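Local coordinates for hypothetical protein Atu2327 (Agrobacterium tumefaciens, PDB 2O8I) that probably catalyses decarboxylation of 2-oxo-4-hydroxy-4-carboxy-5-ureidoimidazoline (OHCU) to allantoin in urate breakdown, as OHCU decarboxylases do, at residues V14-P19 against W155-S160; A22-D27 against E53-G58; A43-F48 against Q149-A154; R61-P64 against G68-A71; D132-N137 against F143-G148. One frame throughout, in Å; residues are numbered along the deposited sequence.

Overall arrangement
Contacts 1, 3 and 5 all use helix 139-161, which meets, in turn, the loop before helix 19-27, helix 37-50 and helix 124-135. Contacts 1 and 3 are buried near the middle of the chain and touch through Phe-15, Phe-48, Val-150 and Ala-154; apolar packing there runs beside charged groups. Contact 4, also buried, is a polar pair between consecutive helices and, like contact 1, lies against the second subunit. Contact 5, still buried but farther from the centre, sets a methyl on a guanidinium face. Contact 2, by contrast, is a surface salt bridge between helices 19-27 and 53-62, made by one long side chain from each helix with little buried area.

Contact 1: V14-P19 against W155-S160; sequences VFEHSP and WLRLAS
Arg-157 extends from helix 139-161 of this all-helical, OHCU decarboxylase-type fold to Glu-16, in the type II beta turn from Phe-15 to Ser-18 that leads toward helix 19-27. Both terminal nitrogens close on a single oxygen: Glu-16 OE1 lies 2.7 Å from Arg-157 NH2 and 2.8 Å from Arg-157 NH1. This end-on salt bridge meets OE1 nearly along its C-O axis, with the oxygen at the guanidinium edge but 17° out of its plane. Carboxylate and guanidinium are turned 66° apart, a bend at chi2 of Glu-16 (94°) bringing the acid across the end of the extended arginine. Arg-157 NH1 also gives a weak bond to Val-14 O, at 3.1 Å. Its NE pairs with Glu-75 of the second subunit, giving every guanidinium nitrogen an acceptor; Ile-72 of that subunit packs on both Glu-16 and Arg-157. Beside the charges, Val-14 crosses Leu-158 at about a right angle, methyl to methyl: CG1 of Val-14 is 3.9 Å from Leu-158 CD1, and its CG2 approaches Leu-158 CD2. The turn is closed by Ser-18 N to Phe-15 O at 2.9 Å, and Ser-18 OG donates to Glu-16 O at 2.7 Å. On the helix, Arg-157 O accepts from Ser-160 N and, on a lone pair in the carbonyl plane, from Ser-160 OG at 2.6 Å.

Contact 2: A22-D27 against E53-G58; sequences AERAYD and EAERLG
Arg-24 and Glu-55 form a two-pronged, end-on salt bridge between helix 19-27 and helix 53-62 at the surface of the helical bundle. Each prong has its own partner: Arg-24 NH2 lies 2.8 Å from Glu-55 OE2, and Arg-24 NH1 lies 3.2 Å from Glu-55 OE1. Both bonds are nearly straight, with N-H...O angles of 168° or more, and both oxygens lie close to the guanidinium plane. The carboxylate is less well aligned, its plane turned 43° from the guanidinium, with the nitrogen at OE1 standing above it and the one at OE2 tilted out on the syn side. Two extended side chains make this reach possible, since the CA atoms of Arg-24 and Glu-55 are 12.8 Å apart. In the next shell, Ser-52 N donates to Glu-55 OE1, tying the acid to the start of its own helix, while the arginine chain rests on Gln-47 of helix 37-50 and on Ala-51. Beside Glu-55 on helix 53-62, Arg-56 and Glu-53 form a second salt bridge, with Arg-56 NE 2.9 Å from Glu-53 OE2. Arg-56 NH1 reaches further, bonding to Phe-48 O on helix 37-50.

Contact 3: A43-F48 against Q149-A154; sequences ALCAQF and QVEKIA
The carboxylate of Glu-151 finds its main polar partner in Arg-49, just past the segment 43-48, which forms a salt bridge with OE1; OE2 also lies against Phe-48, with Glu-151 OE2 3.3 Å from Phe-48 CD2. The latter approach is made at the edge of the phenyl ring and near its plane. Ring and carboxylate planes stand 68° apart. The aliphatic part of the acid follows the same edge, with Glu-151 CG 3.6 Å from Phe-48 CD2, and a thiol comes to the same carbon from another side: Cys-45 SG is 3.9 Å from Glu-151 CG. These side chains fill the seam between two nearly antiparallel helices of the all-alpha fold, whose short segments run at 157° and approach to 10.7 Å between axes. Phe-48 holds CG anti to its backbone nitrogen (chi1 177°), which sends the ring across the seam to Val-150; there Phe-48 CZ comes within 3.9 Å of Val-150 CG1, obliquely to the ring. The phenyl also meets the ring of Phe-15 and takes part in a cation-pi contact with Arg-56. A further tie uses the backbone beside the acid, where His-41 NE2, one turn before Cys-45, is hydrogen-bonded to Glu-151 O.

Contact 4: R61-P64 against G68-A71; sequences RAHP and GKLA
Lys-69 and His-63 meet at about a right angle, the ammonium of the lysine pointing at the edge of the imidazole. Lys-69 NZ donates to His-63 NE2 at 2.8 Å and lies only 10° from the ring plane, so the nitrogen is addressed from the edge rather than from a face. The methylene behind it follows, with Lys-69 CE 3.3 Å from His-63 NE2. One face of the imidazole is covered by the next residue in the chain, Pro-64, whose CD sits 3.4 Å above the ring plane toward the rim. The same proline also crosses the lysine chain, its CG 3.9 Å from Lys-69 CE, so that CE touches both the histidine and the proline. Two torsion patterns bring these groups together: His-63 has CG anti to its backbone nitrogen (chi1 -161°), and Lys-69 is fully extended beyond CG. The ammonium has a stronger partner in Glu-75 of the second subunit, with which it forms a salt bridge, so this pair borders the dimer interface. The contact closes a helix-loop-helix corner of the all-helical, OHCU decarboxylase-type fold: His-63 is the first residue to leave helix 53-62, and Lys-69 stands on the following helix 66-74. Val-150 and Ile-153 of helix 139-161 pack on the histidine, Ile-153 also touches the lysine, and Leu-70 turns to helix 94-111 through His-97 and Phe-100.

Contact 5: D132-N137 against F143-G148; sequences DTRIDN and FATATG
Thr-145 lays its methyl on the guanidinium of Arg-134, and this is the close-packed part of the contact. The methyl, CG2, stands 3.5 Å above the guanidinium plane, over its centre, and is 3.6 Å from both Arg-134 NE and Arg-134 CZ. The two side chains come from opposite directions, the arginine from helix 124-135 and the threonine from helix 139-161, which follow each other in the all-helical fold with a short connection between them. A bend at chi3 (50°) turns the end of the arginine, while Thr-145 points CG2 across by holding it anti to its own backbone nitrogen. Packing is looser toward Ala-146: Arg-134 NH2 lies 4.3 Å from Ala-146 CA, obliquely to the guanidinium. The solvent side belongs to the threonine, which is partly exposed and whose OG1 makes only a weak bond, to Gln-141 O on its own helix. The arginine is held by other polar partners, NH1 by Ile-116 O and NE by a salt bridge to Glu-142, with a weak bond from NH2 to Tyr-107. With its nitrogens bonded elsewhere, weakly in the case of NH2, the cation turns a face to a methyl group, so across this contact the interaction is dispersive, and the charge is probably balanced by Glu-142.

Contact 1: V14-P19 against W155-S160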
# COMPACT_ATOMS: atom_id res chain seq x y z
N VAL A 14 1.37 2.28 10.22
CA VAL A 14 0.76 3.60 10.08
C VAL A 14 1.77 4.55 9.41
O VAL A 14 1.41 5.43 8.62
CB VAL A 14 0.25 4.14 11.48
CG1 VAL A 14 -0.04 5.64 11.45
CG2 VAL A 14 -0.96 3.36 11.94
N PHE A 15 3.02 4.40 9.77
CA PHE A 15 4.12 4.95 9.01
C PHE A 15 4.57 3.73 8.23
O PHE A 15 5.06 2.75 8.78
CB PHE A 15 5.23 5.50 9.95
CG PHE A 15 4.84 6.77 10.65
CD1 PHE A 15 3.98 6.75 11.73
CD2 PHE A 15 5.27 7.98 10.20
CE1 PHE A 15 3.57 7.94 12.39
CE2 PHE A 15 4.87 9.17 10.83
CZ PHE A 15 4.02 9.13 11.94
N GLU A 16 4.36 3.81 6.93
CA GLU A 16 4.52 2.70 6.06
C GLU A 16 5.89 2.03 6.21
O GLU A 16 6.89 2.72 6.27
CB GLU A 16 4.28 3.18 4.64
CG GLU A 16 4.03 2.04 3.72
CD GLU A 16 2.56 1.77 3.56
OE1 GLU A 16 1.75 2.61 3.95
OE2 GLU A 16 2.22 0.75 3.01
N HIS A 17 5.92 0.70 6.27
CA HIS A 17 7.15 -0.07 6.42
C HIS A 17 8.05 0.46 7.54
O HIS A 17 9.26 0.18 7.55
CB HIS A 17 7.93 -0.16 5.09
CG HIS A 17 7.13 -0.79 3.97
ND1 HIS A 17 6.61 -0.04 2.94
CD2 HIS A 17 6.73 -2.06 3.75
CE1 HIS A 17 5.92 -0.83 2.13
NE2 HIS A 17 5.97 -2.06 2.60
N SER A 18 7.47 1.18 8.52
CA SER A 18 8.29 1.72 9.61
C SER A 18 7.90 1.23 11.06
O SER A 18 7.59 2.03 11.97
CB SER A 18 8.35 3.23 9.46
OG SER A 18 8.72 3.51 8.12
N PRO A 19 7.91 -0.13 11.26
CA PRO A 19 7.52 -0.67 12.55
C PRO A 19 8.34 -0.09 13.70
O PRO A 19 7.81 0.03 14.79
CB PRO A 19 7.72 -2.19 12.40
CG PRO A 19 8.63 -2.36 11.22
CD PRO A 19 8.31 -1.21 10.33
N TRP A 155 -2.39 10.41 10.55
CA TRP A 155 -3.62 10.81 11.19
C TRP A 155 -4.82 10.22 10.47
O TRP A 155 -5.72 9.63 11.10
CB TRP A 155 -3.75 12.35 11.28
CG TRP A 155 -5.16 12.77 11.56
CD1 TRP A 155 -6.06 13.25 10.66
CD2 TRP A 155 -5.84 12.65 12.79
NE1 TRP A 155 -7.27 13.49 11.27
CE2 TRP A 155 -7.16 13.12 12.58
CE3 TRP A 155 -5.45 12.23 14.06
CZ2 TRP A 155 -8.11 13.18 13.60
CZ3 TRP A 155 -6.39 12.27 15.08
CH2 TRP A 155 -7.71 12.74 14.84
N LEU A 156 -4.83 10.37 9.15
CA LEU A 156 -5.95 9.88 8.36
C LEU A 156 -6.10 8.36 8.50
O LEU A 156 -7.22 7.84 8.60
CB LEU A 156 -5.78 10.27 6.87
CG LEU A 156 -5.85 11.77 6.55
CD1 LEU A 156 -5.36 11.99 5.11
CD2 LEU A 156 -7.29 12.32 6.74
N ARG A 157 -4.97 7.66 8.52
CA ARG A 157 -5.03 6.20 8.70
C ARG A 157 -5.64 5.83 10.04
O ARG A 157 -6.66 5.12 10.08
CB ARG A 157 -3.66 5.57 8.51
CG ARG A 157 -3.22 5.72 7.06
CD ARG A 157 -1.78 5.40 6.90
NE ARG A 157 -1.46 5.22 5.50
CZ ARG A 157 -0.35 4.63 5.07
NH1 ARG A 157 0.52 4.15 5.95
NH2 ARG A 157 -0.13 4.53 3.75
N LEU A 158 -5.05 6.37 11.12
CA LEU A 158 -5.56 6.19 12.49
C LEU A 158 -7.01 6.57 12.68
O LEU A 158 -7.75 5.82 13.31
CB LEU A 158 -4.68 6.90 13.48
CG LEU A 158 -3.33 6.20 13.66
CD1 LEU A 158 -2.33 7.18 14.25
CD2 LEU A 158 -3.49 4.95 14.52
N ALA A 159 -7.43 7.70 12.09
CA ALA A 159 -8.85 8.08 12.12
C ALA A 159 -9.81 7.06 11.48
O ALA A 159 -10.99 7.03 11.84
CB ALA A 159 -9.04 9.45 11.52
N SER A 160 -9.36 6.23 10.55
CA SER A 160 -10.26 5.20 10.00
C SER A 160 -10.34 3.96 10.91
O SER A 160 -11.33 3.23 10.86
CB SER A 160 -9.89 4.79 8.57
OG SER A 160 -8.59 4.20 8.52

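Contact 2: A22-D27 against E53-G58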
# COMPACT_ATOMS: atom_id res chain seq x y z
N ALA A 22 6.55 2.28 15.88
CA ALA A 22 5.59 1.68 16.79
C ALA A 22 6.29 0.99 17.93
O ALA A 22 5.78 1.04 19.04
CB ALA A 22 4.66 0.72 16.05
N GLU A 23 7.43 0.33 17.68
CA GLU A 23 8.26 -0.30 18.73
C GLU A 23 8.65 0.74 19.79
O GLU A 23 8.42 0.55 20.99
CB GLU A 23 9.57 -0.85 18.18
CG GLU A 23 9.50 -1.78 17.01
CD GLU A 23 9.48 -3.22 17.44
OE1 GLU A 23 9.69 -3.46 18.68
OE2 GLU A 23 9.25 -4.11 16.57
N ARG A 24 9.25 1.84 19.36
CA ARG A 24 9.68 2.86 20.29
C ARG A 24 8.52 3.49 21.01
O ARG A 24 8.61 3.74 22.22
CB ARG A 24 10.46 3.95 19.59
CG ARG A 24 11.74 3.44 19.02
CD ARG A 24 12.50 4.58 18.39
NE ARG A 24 13.64 4.01 17.69
CZ ARG A 24 14.35 4.65 16.78
NH1 ARG A 24 14.02 5.90 16.43
NH2 ARG A 24 15.38 4.02 16.20
N ALA A 25 7.42 3.76 20.29
CA ALA A 25 6.21 4.28 20.97
C ALA A 25 5.78 3.32 22.08
O ALA A 25 5.29 3.78 23.11
CB ALA A 25 5.08 4.50 20.01
N TYR A 26 5.96 2.02 21.85
CA TYR A 26 5.50 1.06 22.83
C TYR A 26 6.38 1.14 24.08
O TYR A 26 5.86 1.09 25.22
CB TYR A 26 5.43 -0.38 22.28
CG TYR A 26 4.66 -1.30 23.24
CD1 TYR A 26 5.32 -1.96 24.31
CD2 TYR A 26 3.29 -1.47 23.12
CE1 TYR A 26 4.63 -2.78 25.19
CE2 TYR A 26 2.58 -2.29 24.03
CZ TYR A 26 3.25 -2.94 25.05
OH TYR A 26 2.57 -3.76 25.92
N ASP A 27 7.69 1.30 23.87
CA ASP A 27 8.64 1.44 24.96
C ASP A 27 8.52 2.78 25.68
O ASP A 27 8.96 2.88 26.82
CB ASP A 27 10.06 1.13 24.51
CG ASP A 27 10.23 -0.35 24.11
OD1 ASP A 27 9.44 -1.20 24.58
OD2 ASP A 27 11.15 -0.67 23.32
N GLU A 53 17.68 12.21 11.48
CA GLU A 53 17.32 12.64 10.10
C GLU A 53 17.43 11.49 9.07
O GLU A 53 16.58 11.39 8.19
CB GLU A 53 18.07 13.90 9.63
CG GLU A 53 17.67 15.28 10.30
CD GLU A 53 16.14 15.55 10.39
OE1 GLU A 53 15.61 16.43 9.66
OE2 GLU A 53 15.48 14.89 11.21
N ALA A 54 18.43 10.61 9.20
CA ALA A 54 18.50 9.42 8.33
C ALA A 54 17.22 8.58 8.44
O ALA A 54 16.68 8.13 7.43
CB ALA A 54 19.73 8.55 8.67
N GLU A 55 16.75 8.37 9.68
CA GLU A 55 15.59 7.52 9.91
C GLU A 55 14.33 8.14 9.30
O GLU A 55 13.58 7.44 8.61
CB GLU A 55 15.41 7.21 11.40
CG GLU A 55 16.49 6.25 11.97
CD GLU A 55 16.44 6.14 13.51
OE1 GLU A 55 16.00 7.12 14.18
OE2 GLU A 55 16.83 5.06 14.05
N ARG A 56 14.13 9.43 9.52
CA ARG A 56 13.05 10.16 8.89
C ARG A 56 13.12 10.09 7.35
O ARG A 56 12.10 9.89 6.66
CB ARG A 56 13.01 11.60 9.39
CG ARG A 56 12.63 11.67 10.88
CD ARG A 56 13.11 12.95 11.61
NE ARG A 56 12.64 14.18 10.97
CZ ARG A 56 11.40 14.66 11.03
NH1 ARG A 56 10.44 14.03 11.70
NH2 ARG A 56 11.10 15.78 10.39
N LEU A 57 14.34 10.20 6.81
CA LEU A 57 14.54 10.07 5.36
C LEU A 57 14.14 8.67 4.88
O LEU A 57 13.54 8.52 3.78
CB LEU A 57 15.97 10.40 4.95
CG LEU A 57 16.24 10.38 3.44
CD1 LEU A 57 15.46 11.49 2.73
CD2 LEU A 57 17.75 10.50 3.14
N GLY A 58 14.44 7.66 5.70
CA GLY A 58 14.01 6.28 5.43
C GLY A 58 12.49 6.13 5.38
O GLY A 58 11.95 5.35 4.59

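Contact 3: A43-F48 against Q149-A154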
# COMPACT_ATOMS: atom_id res chain seq x y z
N ALA A 43 1.43 9.97 19.91
CA ALA A 43 2.49 9.09 20.40
C ALA A 43 3.41 8.67 19.27
O ALA A 43 4.63 8.70 19.41
CB ALA A 43 1.90 7.89 21.09
N LEU A 44 2.81 8.29 18.14
CA LEU A 44 3.58 7.91 16.95
C LEU A 44 4.36 9.09 16.33
O LEU A 44 5.56 8.94 16.05
CB LEU A 44 2.68 7.20 15.93
CG LEU A 44 2.03 5.90 16.41
CD1 LEU A 44 1.22 5.27 15.28
CD2 LEU A 44 3.04 4.86 17.00
N CYS A 45 3.71 10.25 16.17
CA CYS A 45 4.43 11.44 15.70
C CYS A 45 5.61 11.78 16.60
O CYS A 45 6.69 12.15 16.11
CB CYS A 45 3.51 12.64 15.53
SG CYS A 45 2.38 12.36 14.16
N ALA A 46 5.41 11.65 17.91
CA ALA A 46 6.48 11.92 18.85
C ALA A 46 7.73 11.12 18.50
O ALA A 46 8.82 11.68 18.46
CB ALA A 46 6.06 11.66 20.29
N GLN A 47 7.59 9.83 18.23
CA GLN A 47 8.75 9.05 17.83
C GLN A 47 9.29 9.46 16.45
O GLN A 47 10.50 9.38 16.20
CB GLN A 47 8.46 7.56 17.83
CG GLN A 47 8.01 6.99 19.12
CD GLN A 47 8.97 7.29 20.26
OE1 GLN A 47 8.53 7.62 21.35
NE2 GLN A 47 10.28 7.18 20.01
N PHE A 48 8.40 9.86 15.55
CA PHE A 48 8.81 10.21 14.20
C PHE A 48 9.63 11.48 14.28
O PHE A 48 10.60 11.66 13.53
CB PHE A 48 7.57 10.44 13.34
CG PHE A 48 7.85 10.89 11.93
CD1 PHE A 48 8.72 10.19 11.11
CD2 PHE A 48 7.18 11.99 11.41
CE1 PHE A 48 8.93 10.59 9.79
CE2 PHE A 48 7.39 12.40 10.09
CZ PHE A 48 8.26 11.70 9.28
N GLN A 149 3.35 15.89 5.56
CA GLN A 149 2.34 15.12 4.87
C GLN A 149 2.25 13.67 5.39
O GLN A 149 1.16 13.13 5.52
CB GLN A 149 2.58 15.15 3.35
CG GLN A 149 2.26 16.51 2.71
CD GLN A 149 0.80 16.93 2.83
OE1 GLN A 149 -0.12 16.27 2.31
NE2 GLN A 149 0.57 18.02 3.50
N VAL A 150 3.39 13.07 5.67
CA VAL A 150 3.47 11.73 6.23
C VAL A 150 2.71 11.68 7.57
O VAL A 150 2.04 10.70 7.91
CB VAL A 150 4.95 11.30 6.38
CG1 VAL A 150 5.10 10.32 7.50
CG2 VAL A 150 5.43 10.67 5.12
N GLU A 151 2.74 12.78 8.30
CA GLU A 151 2.09 12.83 9.57
C GLU A 151 0.57 12.96 9.68
O GLU A 151 -0.07 12.15 10.36
CB GLU A 151 2.68 13.97 10.43
CG GLU A 151 4.08 13.76 10.97
CD GLU A 151 4.55 14.86 11.97
OE1 GLU A 151 3.80 15.84 12.25
OE2 GLU A 151 5.70 14.74 12.47
N LYS A 152 -0.08 13.93 9.04
CA LYS A 152 -1.03 13.81 8.01
C LYS A 152 -1.67 12.53 7.59
O LYS A 152 -2.81 12.28 7.96
CB LYS A 152 -1.08 14.95 7.03
CG LYS A 152 -2.25 15.85 7.35
CD LYS A 152 -2.99 16.32 6.05
CE LYS A 152 -4.16 17.36 6.33
NZ LYS A 152 -4.80 17.87 5.06
N ILE A 153 -0.96 11.75 6.79
CA ILE A 153 -1.45 10.49 6.38
C ILE A 153 -1.62 9.56 7.62
O ILE A 153 -2.63 8.84 7.74
CB ILE A 153 -0.53 9.96 5.32
CG1 ILE A 153 -0.74 10.84 4.06
CG2 ILE A 153 -0.83 8.50 5.08
CD1 ILE A 153 0.43 10.91 3.06
N ALA A 154 -0.67 9.64 8.55
CA ALA A 154 -0.74 8.84 9.78
C ALA A 154 -2.06 9.13 10.47
O ALA A 154 -2.79 8.19 10.89
CB ALA A 154 0.48 9.11 10.73

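Contact 4: R61-P64 against G68-A71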
# COMPACT_ATOMS: atom_id res chain seq x y z
N ARG A 61 11.19 7.57 2.08
CA ARG A 61 11.53 6.72 0.98
C ARG A 61 10.70 5.45 0.94
O ARG A 61 10.54 4.88 -0.11
CB ARG A 61 13.02 6.40 1.01
CG ARG A 61 13.88 7.60 0.68
CD ARG A 61 15.32 7.22 0.58
NE ARG A 61 16.06 8.25 -0.16
CZ ARG A 61 17.37 8.49 -0.03
NH1 ARG A 61 18.08 7.78 0.83
NH2 ARG A 61 17.96 9.45 -0.74
N ALA A 62 10.20 5.00 2.08
CA ALA A 62 9.41 3.75 2.14
C ALA A 62 7.95 4.01 1.78
O ALA A 62 7.21 3.09 1.42
CB ALA A 62 9.51 3.10 3.53
N HIS A 63 7.52 5.27 1.88
CA HIS A 63 6.15 5.62 1.63
C HIS A 63 5.69 5.32 0.18
O HIS A 63 6.43 5.55 -0.78
CB HIS A 63 5.95 7.07 1.98
CG HIS A 63 4.52 7.43 2.19
ND1 HIS A 63 3.94 7.46 3.43
CD2 HIS A 63 3.55 7.75 1.30
CE1 HIS A 63 2.67 7.80 3.31
NE2 HIS A 63 2.41 8.00 2.04
N PRO A 64 4.49 4.75 0.02
CA PRO A 64 4.05 4.46 -1.35
C PRO A 64 3.77 5.71 -2.17
O PRO A 64 3.36 6.76 -1.62
CB PRO A 64 2.74 3.68 -1.15
CG PRO A 64 2.29 4.00 0.21
CD PRO A 64 3.52 4.28 1.03
N GLY A 68 0.39 3.86 -6.65
CA GLY A 68 0.26 2.71 -5.79
C GLY A 68 -0.90 2.85 -4.82
O GLY A 68 -1.55 1.84 -4.49
N LYS A 69 -1.18 4.06 -4.32
CA LYS A 69 -2.30 4.20 -3.42
C LYS A 69 -3.60 4.05 -4.20
O LYS A 69 -4.55 3.40 -3.74
CB LYS A 69 -2.28 5.52 -2.65
CG LYS A 69 -1.09 5.70 -1.72
CD LYS A 69 -1.14 7.05 -0.94
CE LYS A 69 -0.21 6.98 0.30
NZ LYS A 69 -0.16 8.29 1.05
N LEU A 70 -3.65 4.64 -5.39
CA LEU A 70 -4.85 4.60 -6.22
C LEU A 70 -5.19 3.16 -6.62
O LEU A 70 -6.36 2.76 -6.60
CB LEU A 70 -4.69 5.50 -7.45
CG LEU A 70 -4.61 7.00 -7.07
CD1 LEU A 70 -4.28 7.81 -8.27
CD2 LEU A 70 -5.91 7.49 -6.51
N ALA A 71 -4.16 2.39 -6.93
CA ALA A 71 -4.37 0.99 -7.26
C ALA A 71 -4.89 0.17 -6.08
O ALA A 71 -5.76 -0.68 -6.23
CB ALA A 71 -3.11 0.40 -7.83

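Contact 5: D132-N137 against F143-G148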
# COMPACT_ATOMS: atom_id res chain seq x y z
N ASP A 132 3.06 21.04 -9.02
CA ASP A 132 3.54 22.29 -9.62
C ASP A 132 4.32 23.25 -8.68
O ASP A 132 5.42 23.69 -8.99
CB ASP A 132 2.27 23.01 -10.03
CG ASP A 132 2.31 23.50 -11.41
OD1 ASP A 132 2.28 22.63 -12.34
OD2 ASP A 132 2.31 24.75 -11.53
N THR A 133 3.71 23.57 -7.54
CA THR A 133 4.34 24.32 -6.49
C THR A 133 5.58 23.57 -5.97
O THR A 133 6.66 24.14 -5.89
CB THR A 133 3.33 24.49 -5.30
OG1 THR A 133 2.27 25.36 -5.69
CG2 THR A 133 3.99 25.02 -4.02
N ARG A 134 5.41 22.30 -5.61
CA ARG A 134 6.43 21.61 -4.81
C ARG A 134 7.70 21.18 -5.57
O ARG A 134 8.78 21.13 -4.96
CB ARG A 134 5.83 20.43 -4.05
CG ARG A 134 4.87 20.88 -2.98
CD ARG A 134 4.12 19.71 -2.34
NE ARG A 134 5.01 18.63 -1.93
CZ ARG A 134 4.58 17.51 -1.36
NH1 ARG A 134 3.30 17.34 -1.13
NH2 ARG A 134 5.43 16.55 -1.02
N ILE A 135 7.58 20.88 -6.87
CA ILE A 135 8.75 20.49 -7.65
C ILE A 135 9.77 21.62 -7.65
O ILE A 135 10.96 21.39 -7.75
CB ILE A 135 8.39 20.04 -9.10
CG1 ILE A 135 9.58 19.37 -9.81
CG2 ILE A 135 7.91 21.22 -9.96
CD1 ILE A 135 9.82 17.86 -9.52
N ASP A 136 9.30 22.85 -7.49
CA ASP A 136 10.17 24.03 -7.50
C ASP A 136 10.81 24.39 -6.16
O ASP A 136 11.55 25.37 -6.08
CB ASP A 136 9.42 25.24 -8.06
CG ASP A 136 9.26 25.18 -9.59
OD1 ASP A 136 10.04 24.46 -10.28
OD2 ASP A 136 8.34 25.87 -10.09
N ASN A 137 10.51 23.64 -5.11
CA ASN A 137 11.14 23.91 -3.83
C ASN A 137 12.55 23.33 -3.76
O ASN A 137 12.96 22.58 -4.65
CB ASN A 137 10.30 23.38 -2.67
CG ASN A 137 8.94 24.07 -2.56
OD1 ASN A 137 8.04 23.56 -1.90
ND2 ASN A 137 8.79 25.23 -3.22
N PHE A 143 11.51 18.60 2.38
CA PHE A 143 11.66 17.68 3.47
C PHE A 143 10.71 18.10 4.58
O PHE A 143 10.05 17.26 5.16
CB PHE A 143 13.10 17.64 3.93
CG PHE A 143 13.40 16.50 4.83
CD1 PHE A 143 13.80 15.29 4.30
CD2 PHE A 143 13.32 16.65 6.21
CE1 PHE A 143 14.11 14.21 5.12
CE2 PHE A 143 13.60 15.58 7.04
CZ PHE A 143 14.01 14.35 6.50
N ALA A 144 10.61 19.40 4.83
CA ALA A 144 9.60 19.89 5.77
C ALA A 144 8.17 19.50 5.32
O ALA A 144 7.43 18.91 6.09
CB ALA A 144 9.72 21.43 5.98
N THR A 145 7.82 19.80 4.07
CA THR A 145 6.49 19.47 3.54
C THR A 145 6.19 17.97 3.57
O THR A 145 5.14 17.58 4.08
CB THR A 145 6.33 20.01 2.11
OG1 THR A 145 6.38 21.42 2.18
CG2 THR A 145 4.98 19.66 1.50
N ALA A 146 7.11 17.15 3.05
CA ALA A 146 6.91 15.70 2.95
C ALA A 146 6.72 15.08 4.30
O ALA A 146 5.82 14.30 4.47
CB ALA A 146 8.06 15.02 2.25
N THR A 147 7.55 15.46 5.28
CA THR A 147 7.41 14.94 6.64
C THR A 147 6.08 15.37 7.27
O THR A 147 5.47 14.61 8.02
CB THR A 147 8.58 15.38 7.59
OG1 THR A 147 8.68 16.80 7.63
CG2 THR A 147 9.91 14.77 7.17
N GLY A 148 5.64 16.58 6.95
CA GLY A 148 4.35 17.11 7.40
C GLY A 148 3.22 16.26 6.83
O GLY A 148 2.28 15.93 7.53